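Local coordinates for protein halogenase (Chondromyces crocatus, PDB 3E1T) that binds FAD and probably chlorinates a precursor of the chondrochlorens as a flavin-dependent halogenase, at residues Pro52-Gly57 against Gly315-Thr320; Asp66-Ala71 against Ala111-Met116; Pro74-Gly79 against Ala105-Arg110; Gly78-Trp83 against Ala204-Asn209. All blocks are in the same frame, centred on the assembly; numbering follows the deposited sequence.

Contact 1. Residues Pro52-Gly57 against Gly315-Thr320; sequences PATVHG and GVHLAT. With FAD (flavin-adenine dinucleotide), chain C.
Thr-54 reaches across from helix 52-61 to His-317 and Thr-320 on helix 315-333, in the FAD-binding part of a flavin-dependent halogenase. The two short segments run at 55° to each other with their axes 9.2 Å apart, and a water sits in the gap. From CB, which lies 4.1 Å from Thr-320 OG1, the side chain of Thr-54 forks. OG1 stands beside the backbone N (chi1 -44°), which leaves CG2 anti to that N and pointing to the Thr-320 side chain, which it crosses at about a right angle; CG2 also lies 4.2 Å from Val-316 CG1. The hydroxyl takes the other branch: OG1 lies at the edge of the His-317 ring, near its plane, and 3.4 Å from His-317 CA. Water 1 ties the polar ends together, bonding to Thr-54 OG1, to His-317 ND1 and, as donor, to Thr-320 OG1 at 2.8 Å. A valine in place of Thr-54 would probably keep the methyl packing but leave water 1 held only from helix 315-333, so that the polar link between the two helices is lost. Ala-53 CB fills in beside His-317, 3.8 Å from ND1, while the far nitrogen of that ring, NE2, is hydrogen-bonded to Glu-354 on helix 340-368. The same turn of helix 315-333 carries the cofactor on another side. Gly-315 CA comes up to the ribityl O3', a CB here would run into C1', and Val-316 N gives a nearly straight hydrogen bond (164°) to flavin O2, 2.8 Å away.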
# COMPACT_ATOMS: atom_id res chain seq x y z
N PRO A 52 -11.66 3.83 -3.64
CA PRO A 52 -12.43 4.20 -4.82
C PRO A 52 -11.59 4.58 -6.05
O PRO A 52 -12.03 4.33 -7.18
CB PRO A 52 -13.23 5.43 -4.33
CG PRO A 52 -13.35 5.20 -2.86
CD PRO A 52 -12.00 4.69 -2.49
N ALA A 53 -10.41 5.16 -5.84
CA ALA A 53 -9.55 5.55 -6.97
C ALA A 53 -9.11 4.33 -7.78
O ALA A 53 -8.96 4.42 -9.00
CB ALA A 53 -8.34 6.34 -6.48
N THR A 54 -8.94 3.20 -7.11
CA THR A 54 -8.60 1.93 -7.75
C THR A 54 -9.86 1.25 -8.31
O THR A 54 -9.86 0.81 -9.45
CB THR A 54 -7.89 0.97 -6.75
OG1 THR A 54 -6.90 1.70 -6.01
CG2 THR A 54 -7.24 -0.18 -7.49
N VAL A 55 -10.91 1.16 -7.50
CA VAL A 55 -12.15 0.51 -7.91
C VAL A 55 -12.86 1.24 -9.06
O VAL A 55 -13.26 0.61 -10.05
CB VAL A 55 -13.11 0.30 -6.71
CG1 VAL A 55 -14.52 -0.03 -7.18
CG2 VAL A 55 -12.57 -0.80 -5.78
N HIS A 56 -12.99 2.56 -8.97
CA HIS A 56 -13.72 3.32 -9.98
C HIS A 56 -12.83 4.00 -11.02
O HIS A 56 -13.29 4.33 -12.12
CB HIS A 56 -14.61 4.37 -9.33
CG HIS A 56 -15.69 3.79 -8.47
ND1 HIS A 56 -16.98 3.62 -8.91
CD2 HIS A 56 -15.66 3.33 -7.20
CE1 HIS A 56 -17.71 3.09 -7.95
NE2 HIS A 56 -16.93 2.90 -6.90
N GLY A 57 -11.57 4.22 -10.67
CA GLY A 57 -10.62 4.81 -11.60
C GLY A 57 -9.85 3.75 -12.37
O GLY A 57 -10.08 3.55 -13.56
N GLY A 315 -2.06 0.96 0.14
CA GLY A 315 -1.04 0.15 -0.53
C GLY A 315 -1.39 -0.19 -1.97
O GLY A 315 -0.60 0.08 -2.89
N VAL A 316 -2.56 -0.79 -2.19
CA VAL A 316 -2.94 -1.20 -3.55
C VAL A 316 -3.18 0.01 -4.44
O VAL A 316 -2.89 -0.04 -5.64
CB VAL A 316 -4.11 -2.20 -3.57
CG1 VAL A 316 -4.63 -2.40 -4.99
CG2 VAL A 316 -3.67 -3.55 -2.97
N HIS A 317 -3.67 1.10 -3.87
CA HIS A 317 -3.83 2.34 -4.62
C HIS A 317 -2.48 2.85 -5.13
O HIS A 317 -2.36 3.24 -6.29
CB HIS A 317 -4.54 3.40 -3.76
CG HIS A 317 -4.37 4.80 -4.25
ND1 HIS A 317 -4.87 5.24 -5.46
CD2 HIS A 317 -3.78 5.88 -3.68
CE1 HIS A 317 -4.58 6.52 -5.62
NE2 HIS A 317 -3.91 6.93 -4.56
N LEU A 318 -1.49 2.88 -4.24
CA LEU A 318 -0.16 3.37 -4.57
C LEU A 318 0.48 2.50 -5.66
O LEU A 318 1.06 3.02 -6.61
CB LEU A 318 0.75 3.40 -3.32
CG LEU A 318 0.49 4.58 -2.37
CD1 LEU A 318 1.35 4.49 -1.13
CD2 LEU A 318 0.70 5.89 -3.07
N ALA A 319 0.35 1.19 -5.51
CA ALA A 319 0.86 0.24 -6.50
C ALA A 319 0.23 0.44 -7.88
O ALA A 319 0.93 0.45 -8.90
CB ALA A 319 0.63 -1.18 -6.02
N THR A 320 -1.09 0.63 -7.91
CA THR A 320 -1.83 0.76 -9.17
C THR A 320 -1.68 2.14 -9.77
O THR A 320 -1.68 2.29 -10.99
CB THR A 320 -3.34 0.39 -9.02
OG1 THR A 320 -3.97 1.25 -8.05
CG2 THR A 320 -3.52 -1.07 -8.60
PA FAD C . 2.63 -7.67 -4.36
O1A FAD C . 1.15 -7.68 -4.13
O2A FAD C . 3.46 -8.09 -3.19
O5B FAD C . 2.94 -8.67 -5.59
C5B FAD C . 4.25 -8.84 -6.10
C4B FAD C . 4.32 -10.16 -6.88
O4B FAD C . 5.64 -10.42 -7.31
C3B FAD C . 3.90 -11.34 -6.02
O3B FAD C . 2.86 -12.02 -6.69
C2B FAD C . 5.13 -12.22 -5.93
O2B FAD C . 4.77 -13.57 -6.03
C1B FAD C . 5.94 -11.78 -7.13
N9A FAD C . 7.41 -11.92 -6.99
C8A FAD C . 8.20 -11.71 -5.89
N7A FAD C . 9.48 -11.94 -6.25
C5A FAD C . 9.52 -12.27 -7.57
C6A FAD C . 10.56 -12.62 -8.45
N6A FAD C . 11.82 -12.79 -8.02
N1A FAD C . 10.25 -12.90 -9.76
C2A FAD C . 8.95 -12.90 -10.20
N3A FAD C . 7.94 -12.57 -9.32
C4A FAD C . 8.22 -12.26 -8.04
N1 FAD C . -3.01 -2.43 0.99
C2 FAD C . -4.30 -2.09 0.72
O2 FAD C . -4.54 -1.55 -0.36
N3 FAD C . -5.29 -2.34 1.66
C4 FAD C . -4.98 -2.94 2.87
O4 FAD C . -5.85 -3.18 3.70
C4X FAD C . -3.66 -3.27 3.15
N5 FAD C . -3.31 -3.88 4.35
C5X FAD C . -1.99 -4.21 4.59
C6 FAD C . -1.62 -4.81 5.80
C7 FAD C . -0.28 -5.14 6.04
C7M FAD C . 0.13 -5.57 7.42
C8 FAD C . 0.70 -4.86 5.08
C8M FAD C . 2.18 -5.01 5.38
C9 FAD C . 0.33 -4.27 3.88
C9A FAD C . -1.01 -3.94 3.63
N10 FAD C . -1.36 -3.36 2.42
C10 FAD C . -2.67 -3.02 2.18
C1' FAD C . -0.32 -3.18 1.32
C2' FAD C . -0.42 -4.20 0.18
O2' FAD C . -0.11 -5.47 0.72
C3' FAD C . 0.58 -3.88 -0.94
O3' FAD C . 0.74 -2.48 -1.09
C4' FAD C . 0.20 -4.40 -2.32
O4' FAD C . 0.11 -5.81 -2.28
C5' FAD C . 1.27 -3.99 -3.33
O5' FAD C . 1.11 -4.72 -4.51
P FAD C . 2.35 -5.04 -5.48
O1P FAD C . 1.83 -5.36 -6.86
O2P FAD C . 3.28 -3.87 -5.54
O3P FAD C . 3.15 -6.22 -4.77
O HOH W 1 -5.55 3.48 -7.41

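Contact 2. Residues Asp66-Ala71 against Ala111-Met116; sequences DEMKRA and ARFDDM
Met-116 faces Glu-67 with their CA atoms 8.4 Å apart, the closest CA pair between segments 66-71 and 111-116, so side chains have to bridge the space. Met-116 does most of it. Its chain runs out extended, sliding past Glu-67 in the opposite direction, and its methyl CE ends 3.5 Å from Met-68 SD and 3.8 Å from Glu-67 CB. Met-68 bends at chi2 and chi3 to bring its sulfur to the rim of the Phe-113 ring, 3.7 Å from CE1. This is a Met-aromatic contact of the edge type, the sulfur lying 84° off the ring normal, in a helix-to-helix packing; Met-68 also packs on Val-55 and Cys-59 of helix 52-61. Polar groups flank the two methionines. Between Glu-67 and Met-116, water 2 donates to OE2 of the one and O of the other, and Glu-67 OE1 makes a salt bridge with Arg-123. At Ala-71, Arg-112 turns the end of its guanidinium to one carbonyl: NH2 meets Ala-71 O at 2.8 Å in the carbonyl plane, on a lone pair, while NH1 reaches the same oxygen from above that plane at 3.2 Å and a more bent 136°.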
# COMPACT_ATOMS: atom_id res chain seq x y z
N ASP A 66 -17.54 -4.52 -14.57
CA ASP A 66 -18.59 -5.54 -14.53
C ASP A 66 -18.14 -6.78 -13.78
O ASP A 66 -18.87 -7.31 -12.95
CB ASP A 66 -19.08 -5.89 -15.94
CG ASP A 66 -19.44 -4.66 -16.78
OD1 ASP A 66 -19.71 -4.84 -17.99
OD2 ASP A 66 -19.45 -3.53 -16.24
N GLU A 67 -16.91 -7.24 -14.06
CA GLU A 67 -16.36 -8.43 -13.42
C GLU A 67 -16.15 -8.25 -11.90
O GLU A 67 -16.27 -9.21 -11.14
CB GLU A 67 -15.07 -8.86 -14.10
CG GLU A 67 -14.79 -10.36 -13.99
CD GLU A 67 -13.47 -10.79 -14.63
OE1 GLU A 67 -12.96 -10.07 -15.53
OE2 GLU A 67 -12.94 -11.85 -14.23
N MET A 68 -15.84 -7.02 -11.48
CA MET A 68 -15.73 -6.68 -10.06
C MET A 68 -17.08 -6.85 -9.35
O MET A 68 -17.14 -7.42 -8.26
CB MET A 68 -15.24 -5.24 -9.89
CG MET A 68 -13.86 -4.96 -10.45
SD MET A 68 -12.54 -5.32 -9.29
CE MET A 68 -12.55 -3.80 -8.33
N LYS A 69 -18.14 -6.34 -9.98
CA LYS A 69 -19.51 -6.42 -9.47
C LYS A 69 -19.97 -7.85 -9.20
O LYS A 69 -20.64 -8.12 -8.20
CB LYS A 69 -20.48 -5.78 -10.46
CG LYS A 69 -20.34 -4.28 -10.65
CD LYS A 69 -21.37 -3.80 -11.69
CE LYS A 69 -21.78 -2.36 -11.45
NZ LYS A 69 -20.75 -1.38 -11.91
N ARG A 70 -19.61 -8.75 -10.11
CA ARG A 70 -20.11 -10.12 -10.12
C ARG A 70 -19.35 -11.01 -9.14
O ARG A 70 -19.74 -12.16 -8.88
CB ARG A 70 -20.01 -10.71 -11.54
CG ARG A 70 -20.71 -9.86 -12.61
CD ARG A 70 -20.85 -10.59 -13.94
NE ARG A 70 -19.67 -10.48 -14.80
CZ ARG A 70 -18.74 -11.43 -14.94
NH1 ARG A 70 -18.83 -12.58 -14.28
NH2 ARG A 70 -17.71 -11.23 -15.76
N ALA A 71 -18.27 -10.46 -8.58
CA ALA A 71 -17.35 -11.21 -7.75
C ALA A 71 -17.87 -11.52 -6.35
O ALA A 71 -17.45 -12.50 -5.74
CB ALA A 71 -16.02 -10.48 -7.67
N ALA A 111 -6.09 -13.26 -3.22
CA ALA A 111 -5.94 -14.43 -4.09
C ALA A 111 -6.82 -14.30 -5.33
O ALA A 111 -6.31 -14.37 -6.46
CB ALA A 111 -6.27 -15.72 -3.31
N ARG A 112 -8.12 -14.08 -5.11
CA ARG A 112 -9.12 -13.96 -6.18
C ARG A 112 -8.97 -12.67 -6.96
O ARG A 112 -9.21 -12.62 -8.16
CB ARG A 112 -10.55 -13.96 -5.63
CG ARG A 112 -10.89 -15.03 -4.61
CD ARG A 112 -12.34 -14.82 -4.16
NE ARG A 112 -13.24 -14.65 -5.30
CZ ARG A 112 -14.36 -13.94 -5.30
NH1 ARG A 112 -14.77 -13.29 -4.21
NH2 ARG A 112 -15.10 -13.87 -6.40
N PHE A 113 -8.63 -11.60 -6.24
CA PHE A 113 -8.53 -10.28 -6.85
C PHE A 113 -7.32 -10.18 -7.78
O PHE A 113 -7.44 -9.70 -8.91
CB PHE A 113 -8.50 -9.20 -5.77
CG PHE A 113 -8.42 -7.81 -6.31
CD1 PHE A 113 -9.53 -7.22 -6.91
CD2 PHE A 113 -7.24 -7.07 -6.22
CE1 PHE A 113 -9.46 -5.93 -7.41
CE2 PHE A 113 -7.17 -5.78 -6.71
CZ PHE A 113 -8.29 -5.20 -7.32
N ASP A 114 -6.16 -10.61 -7.30
CA ASP A 114 -4.94 -10.60 -8.11
C ASP A 114 -5.11 -11.52 -9.32
O ASP A 114 -4.80 -11.13 -10.44
CB ASP A 114 -3.72 -11.04 -7.30
CG ASP A 114 -3.34 -10.04 -6.20
OD1 ASP A 114 -4.02 -9.02 -6.05
OD2 ASP A 114 -2.34 -10.29 -5.48
N ASP A 115 -5.63 -12.73 -9.08
CA ASP A 115 -5.90 -13.72 -10.15
C ASP A 115 -6.81 -13.10 -11.21
O ASP A 115 -6.51 -13.12 -12.40
CB ASP A 115 -6.52 -14.99 -9.58
CG ASP A 115 -6.62 -16.12 -10.61
OD1 ASP A 115 -5.63 -16.36 -11.34
OD2 ASP A 115 -7.69 -16.76 -10.69
N MET A 116 -7.93 -12.53 -10.75
CA MET A 116 -8.82 -11.79 -11.62
C MET A 116 -8.06 -10.75 -12.46
O MET A 116 -8.25 -10.67 -13.68
CB MET A 116 -9.93 -11.14 -10.78
CG MET A 116 -10.82 -10.17 -11.52
SD MET A 116 -12.25 -9.62 -10.56
CE MET A 116 -12.52 -8.07 -11.41
O HOH W 2 -10.53 -11.57 -15.31

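Contact 3. Residues Pro74-Gly79 against Ala105-Arg110; sequences PIKRGG and AYQVER. With FAD (flavin-adenine dinucleotide), chain C.
Lys-76 and Gln-107 cross at about a right angle beside a short antiparallel pairing, where strand 105-106 lies along the start of strand 75-82 in the branched mixed sheet of the halogenase. The extended lysine passes the bent glutamine so that its CG comes 3.8 Å from Gln-107 NE2 and its CD touches both ends of the amide. Lys-76 NZ and Gln-107 OE1 both meet Ser-49 OG, NZ also reaching Leu-50 O, while Gln-107 NE2 turns to Gly-208 O. The bend at chi2 (-78°) folds the amide back over the lysine chain. An alanine at Gln-107 would probably leave Gly-208 O and the Ser-49 hydroxyl each short of a partner and uncover the methylenes of Lys-76. On the opposite face Ile-75 and Tyr-106 lie side by side and point the same way, with CG1 of the isoleucine 4.1 Å from Tyr-106 CE1; Pro-74 O sits at the edge of that ring. The backbones are joined by Lys-76 N to Ala-105 O at 2.7 Å and Ala-105 N to Lys-76 O at 2.8 Å, and past the strand Gln-107 N bonds to Pro-74 O at 3.0 Å. Farther along, Arg-110 begins helix 110-123 and presents its guanidinium edge to FAD: NH1 makes a weak bond to phosphate oxygen O1A and a salt bridge to Asp-114. The paired backbone runs on from Gln-107 to Arg-110 and may help place it, and the arginine's charge, shared with Asp-114, would probably offset part of the phosphate charge.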
# COMPACT_ATOMS: atom_id res chain seq x y z
N PRO A 74 -17.60 -7.79 -0.59
CA PRO A 74 -18.30 -6.81 0.24
C PRO A 74 -18.04 -5.37 -0.21
O PRO A 74 -16.92 -5.04 -0.58
CB PRO A 74 -17.72 -7.04 1.63
CG PRO A 74 -17.37 -8.48 1.64
CD PRO A 74 -16.87 -8.77 0.24
N ILE A 75 -19.08 -4.55 -0.15
CA ILE A 75 -19.02 -3.16 -0.62
C ILE A 75 -18.62 -2.24 0.52
O ILE A 75 -19.31 -2.17 1.54
CB ILE A 75 -20.38 -2.69 -1.21
CG1 ILE A 75 -20.73 -3.48 -2.48
CG2 ILE A 75 -20.38 -1.17 -1.50
CD1 ILE A 75 -21.42 -4.81 -2.20
N LYS A 76 -17.50 -1.55 0.33
CA LYS A 76 -16.93 -0.68 1.37
C LYS A 76 -17.29 0.78 1.11
O LYS A 76 -16.83 1.38 0.13
CB LYS A 76 -15.41 -0.89 1.41
CG LYS A 76 -14.65 0.03 2.35
CD LYS A 76 -13.17 0.00 1.99
CE LYS A 76 -12.37 0.81 2.98
NZ LYS A 76 -10.91 0.74 2.67
N ARG A 77 -18.11 1.35 1.99
CA ARG A 77 -18.58 2.72 1.84
C ARG A 77 -17.71 3.73 2.58
O ARG A 77 -17.82 4.94 2.37
CB ARG A 77 -20.02 2.84 2.35
CG ARG A 77 -21.03 1.98 1.61
CD ARG A 77 -21.58 2.68 0.37
NE ARG A 77 -22.60 1.86 -0.28
CZ ARG A 77 -23.12 2.11 -1.48
NH1 ARG A 77 -22.72 3.17 -2.18
NH2 ARG A 77 -24.05 1.29 -1.98
N GLY A 78 -16.84 3.22 3.44
CA GLY A 78 -15.97 4.05 4.26
C GLY A 78 -15.45 3.19 5.38
O GLY A 78 -15.29 1.97 5.22
N GLY A 79 -15.19 3.80 6.53
CA GLY A 79 -14.68 3.05 7.66
C GLY A 79 -15.08 3.59 9.02
O GLY A 79 -15.51 4.74 9.16
N ALA A 105 -15.84 1.23 -2.49
CA ALA A 105 -14.81 0.30 -2.93
C ALA A 105 -15.19 -1.12 -2.49
O ALA A 105 -16.34 -1.37 -2.14
CB ALA A 105 -13.45 0.70 -2.37
N TYR A 106 -14.23 -2.03 -2.53
CA TYR A 106 -14.49 -3.41 -2.13
C TYR A 106 -13.50 -3.89 -1.07
O TYR A 106 -12.41 -3.32 -0.93
CB TYR A 106 -14.43 -4.33 -3.34
CG TYR A 106 -15.48 -4.07 -4.41
CD1 TYR A 106 -16.83 -4.35 -4.19
CD2 TYR A 106 -15.10 -3.59 -5.67
CE1 TYR A 106 -17.79 -4.13 -5.20
CE2 TYR A 106 -16.04 -3.37 -6.68
CZ TYR A 106 -17.39 -3.64 -6.43
OH TYR A 106 -18.31 -3.43 -7.44
N GLN A 107 -13.91 -4.93 -0.34
CA GLN A 107 -13.03 -5.69 0.52
C GLN A 107 -12.75 -6.99 -0.20
O GLN A 107 -13.67 -7.80 -0.41
CB GLN A 107 -13.69 -6.00 1.87
CG GLN A 107 -14.36 -4.83 2.57
CD GLN A 107 -13.39 -3.89 3.26
OE1 GLN A 107 -12.22 -3.79 2.88
NE2 GLN A 107 -13.86 -3.19 4.30
N VAL A 108 -11.50 -7.21 -0.61
CA VAL A 108 -11.21 -8.29 -1.53
C VAL A 108 -10.33 -9.38 -0.96
O VAL A 108 -9.38 -9.11 -0.21
CB VAL A 108 -10.59 -7.77 -2.86
CG1 VAL A 108 -11.44 -6.65 -3.44
CG2 VAL A 108 -9.13 -7.31 -2.67
N GLU A 109 -10.65 -10.62 -1.32
CA GLU A 109 -9.73 -11.72 -1.15
C GLU A 109 -8.66 -11.50 -2.21
O GLU A 109 -8.95 -11.50 -3.41
CB GLU A 109 -10.44 -13.05 -1.34
CG GLU A 109 -11.16 -13.53 -0.09
CD GLU A 109 -12.15 -14.64 -0.37
OE1 GLU A 109 -13.31 -14.32 -0.72
OE2 GLU A 109 -11.76 -15.82 -0.23
N ARG A 110 -7.43 -11.27 -1.77
CA ARG A 110 -6.37 -10.90 -2.70
C ARG A 110 -6.04 -12.01 -3.69
O ARG A 110 -5.77 -11.74 -4.86
CB ARG A 110 -5.13 -10.50 -1.92
CG ARG A 110 -4.28 -9.54 -2.66
CD ARG A 110 -4.96 -8.19 -2.80
NE ARG A 110 -3.99 -7.12 -2.96
CZ ARG A 110 -2.68 -7.28 -3.18
NH1 ARG A 110 -2.13 -8.47 -3.32
NH2 ARG A 110 -1.92 -6.21 -3.30
PA FAD C . 2.63 -7.67 -4.36
O1A FAD C . 1.15 -7.68 -4.13
O2A FAD C . 3.46 -8.09 -3.19
O5B FAD C . 2.94 -8.67 -5.59
C5B FAD C . 4.25 -8.84 -6.10
C4B FAD C . 4.32 -10.16 -6.88
O4B FAD C . 5.64 -10.42 -7.31
C3B FAD C . 3.90 -11.34 -6.02
O3B FAD C . 2.86 -12.02 -6.69
C2B FAD C . 5.13 -12.22 -5.93
O2B FAD C . 4.77 -13.57 -6.03
C1B FAD C . 5.94 -11.78 -7.13
N9A FAD C . 7.41 -11.92 -6.99
C8A FAD C . 8.20 -11.71 -5.89
N7A FAD C . 9.48 -11.94 -6.25
C5A FAD C . 9.52 -12.27 -7.57
C6A FAD C . 10.56 -12.62 -8.45
N6A FAD C . 11.82 -12.79 -8.02
N1A FAD C . 10.25 -12.90 -9.76
C2A FAD C . 8.95 -12.90 -10.20
N3A FAD C . 7.94 -12.57 -9.32
C4A FAD C . 8.22 -12.26 -8.04
N1 FAD C . -3.01 -2.43 0.99
C2 FAD C . -4.30 -2.09 0.72
O2 FAD C . -4.54 -1.55 -0.36
N3 FAD C . -5.29 -2.34 1.66
C4 FAD C . -4.98 -2.94 2.87
O4 FAD C . -5.85 -3.18 3.70
C4X FAD C . -3.66 -3.27 3.15
N5 FAD C . -3.31 -3.88 4.35
C5X FAD C . -1.99 -4.21 4.59
C6 FAD C . -1.62 -4.81 5.80
C7 FAD C . -0.28 -5.14 6.04
C7M FAD C . 0.13 -5.57 7.42
C8 FAD C . 0.70 -4.86 5.08
C8M FAD C . 2.18 -5.01 5.38
C9 FAD C . 0.33 -4.27 3.88
C9A FAD C . -1.01 -3.94 3.63
N10 FAD C . -1.36 -3.36 2.42
C10 FAD C . -2.67 -3.02 2.18
C1' FAD C . -0.32 -3.18 1.32
C2' FAD C . -0.42 -4.20 0.18
O2' FAD C . -0.11 -5.47 0.72
C3' FAD C . 0.58 -3.88 -0.94
O3' FAD C . 0.74 -2.48 -1.09
C4' FAD C . 0.20 -4.40 -2.32
O4' FAD C . 0.11 -5.81 -2.28
C5' FAD C . 1.27 -3.99 -3.33
O5' FAD C . 1.11 -4.72 -4.51
P FAD C . 2.35 -5.04 -5.48
O1P FAD C . 1.83 -5.36 -6.86
O2P FAD C . 3.28 -3.87 -5.54
O3P FAD C . 3.15 -6.22 -4.77

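Contact 4. Residues Gly78-Trp83 against Ala204-Asn209; sequences GGTFRW and APRQGN
Thr-80 OG1 receives the hydrogen bond that joins the two segments: Arg-206 NH2 donates to it over 3.1 Å, almost straight at 169°. The hydroxyl lies in the guanidinium plane, only 3° out of it, so the arginine meets it with its edge while the two side chains cross at about a right angle. A bend at chi3 (41°) swings the guanidinium out to the strand, where Arg-206 NH2 also passes 3.8 Å from Thr-80 CG2. Arg-206 opens a type I beta turn that Asn-209 closes, its N bonded back to Arg-206 O, and this turn leads into strand 210-215, the parallel neighbour of strand 75-82 in the branched sheet. Asn-209 lays its amide against the peptide between Gly-78 and Gly-79: CG is 3.2 Å from Gly-78 O, and ND2 comes 3.3 Å from Gly-78 C. Asn-209 ND2 is also 3.4 Å from Gly-78 O, but too poorly angled for a hydrogen bond. Asn-209 OD1 accepts a weak hydrogen bond from Arg-77 N. The one direct bond between the segments therefore pairs a charged donor with a neutral hydroxyl, a directional link without a countercharge, and the amide adds mostly close packing.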
# COMPACT_ATOMS: atom_id res chain seq x y z
N GLY A 78 -16.84 3.22 3.44
CA GLY A 78 -15.97 4.05 4.26
C GLY A 78 -15.45 3.19 5.38
O GLY A 78 -15.29 1.97 5.22
N GLY A 79 -15.19 3.80 6.53
CA GLY A 79 -14.68 3.05 7.66
C GLY A 79 -15.08 3.59 9.02
O GLY A 79 -15.51 4.74 9.16
N THR A 80 -14.92 2.73 10.02
CA THR A 80 -15.18 3.08 11.40
C THR A 80 -13.86 3.02 12.18
O THR A 80 -13.05 2.11 11.99
CB THR A 80 -16.21 2.14 12.00
OG1 THR A 80 -17.35 2.10 11.13
CG2 THR A 80 -16.63 2.60 13.38
N PHE A 81 -13.65 4.02 13.03
CA PHE A 81 -12.45 4.11 13.86
C PHE A 81 -12.77 4.24 15.33
O PHE A 81 -13.62 5.06 15.71
CB PHE A 81 -11.61 5.31 13.45
CG PHE A 81 -10.77 5.09 12.23
CD1 PHE A 81 -11.24 5.46 10.98
CD2 PHE A 81 -9.51 4.52 12.33
CE1 PHE A 81 -10.46 5.26 9.84
CE2 PHE A 81 -8.72 4.31 11.19
CZ PHE A 81 -9.20 4.68 9.95
N ARG A 82 -12.11 3.43 16.13
CA ARG A 82 -11.96 3.70 17.55
C ARG A 82 -10.53 4.23 17.75
O ARG A 82 -9.56 3.46 17.83
CB ARG A 82 -12.30 2.46 18.39
CG ARG A 82 -11.48 2.23 19.64
CD ARG A 82 -11.89 3.09 20.81
NE ARG A 82 -11.40 4.46 20.74
CZ ARG A 82 -10.18 4.86 21.10
NH1 ARG A 82 -9.28 3.99 21.53
NH2 ARG A 82 -9.86 6.14 21.01
N TRP A 83 -10.42 5.55 17.81
CA TRP A 83 -9.16 6.23 17.60
C TRP A 83 -9.31 7.70 17.97
O TRP A 83 -10.28 8.34 17.57
CB TRP A 83 -8.80 6.15 16.11
CG TRP A 83 -7.35 6.35 15.74
CD1 TRP A 83 -6.63 7.51 15.80
CD2 TRP A 83 -6.48 5.37 15.18
NE1 TRP A 83 -5.35 7.30 15.35
CE2 TRP A 83 -5.23 5.99 14.95
CE3 TRP A 83 -6.62 4.01 14.86
CZ2 TRP A 83 -4.14 5.31 14.41
CZ3 TRP A 83 -5.53 3.33 14.32
CH2 TRP A 83 -4.31 3.98 14.10
N ALA A 204 -26.01 -0.86 11.02
CA ALA A 204 -26.62 0.01 10.00
C ALA A 204 -26.44 -0.57 8.61
O ALA A 204 -26.55 -1.80 8.46
CB ALA A 204 -26.07 1.43 10.11
N PRO A 205 -26.18 0.28 7.58
CA PRO A 205 -25.78 -0.25 6.28
C PRO A 205 -24.25 -0.37 6.14
O PRO A 205 -23.73 -0.42 5.03
CB PRO A 205 -26.31 0.80 5.31
CG PRO A 205 -26.22 2.09 6.07
CD PRO A 205 -26.27 1.76 7.54
N ARG A 206 -23.54 -0.41 7.27
CA ARG A 206 -22.09 -0.32 7.29
C ARG A 206 -21.39 -1.65 7.53
O ARG A 206 -20.22 -1.67 7.91
CB ARG A 206 -21.65 0.68 8.36
CG ARG A 206 -21.72 2.13 7.92
CD ARG A 206 -21.74 3.08 9.11
NE ARG A 206 -20.82 2.68 10.18
CZ ARG A 206 -21.17 2.43 11.44
NH1 ARG A 206 -22.45 2.52 11.83
NH2 ARG A 206 -20.25 2.08 12.33
N GLN A 207 -22.09 -2.76 7.29
CA GLN A 207 -21.55 -4.09 7.55
C GLN A 207 -20.22 -4.36 6.83
O GLN A 207 -19.40 -5.13 7.31
CB GLN A 207 -22.55 -5.19 7.16
CG GLN A 207 -23.90 -5.12 7.88
CD GLN A 207 -24.95 -4.36 7.09
OE1 GLN A 207 -24.68 -3.26 6.59
NE2 GLN A 207 -26.14 -4.94 6.96
N GLY A 208 -20.03 -3.71 5.68
CA GLY A 208 -18.89 -3.97 4.80
C GLY A 208 -17.75 -2.98 4.95
O GLY A 208 -16.73 -3.09 4.25
N ASN A 209 -17.93 -2.02 5.86
CA ASN A 209 -16.88 -1.07 6.21
C ASN A 209 -15.72 -1.76 6.90
O ASN A 209 -15.90 -2.79 7.57
CB ASN A 209 -17.42 0.02 7.14
CG ASN A 209 -18.15 1.11 6.41
OD1 ASN A 209 -18.67 0.91 5.33
ND2 ASN A 209 -18.19 2.29 7.02

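Contacts 1, 3 and 4 are buried, whereas contact 2 is only partly so. Contacts 1 and 3 both reach FAD, the first through a helix-borne backbone amide, the second through an arginine; Val-316 of one packs on Arg-110 of the other. Val-55, on the helix of contact 1 but turned from its partner, packs on Met-68 of contact 2 and Tyr-106 of contact 3. Contacts 3 and 4 share Gly-78 and Gly-79 on strand 75-82. The chemistry of the four follows their place: a water between helices near the chain's centre in contact 1, methionines flanked by an arginine-carbonyl grip at the partly buried contact 2, strand pairing within the sheet in contact 3, a loop-to-strand bond in contact 4.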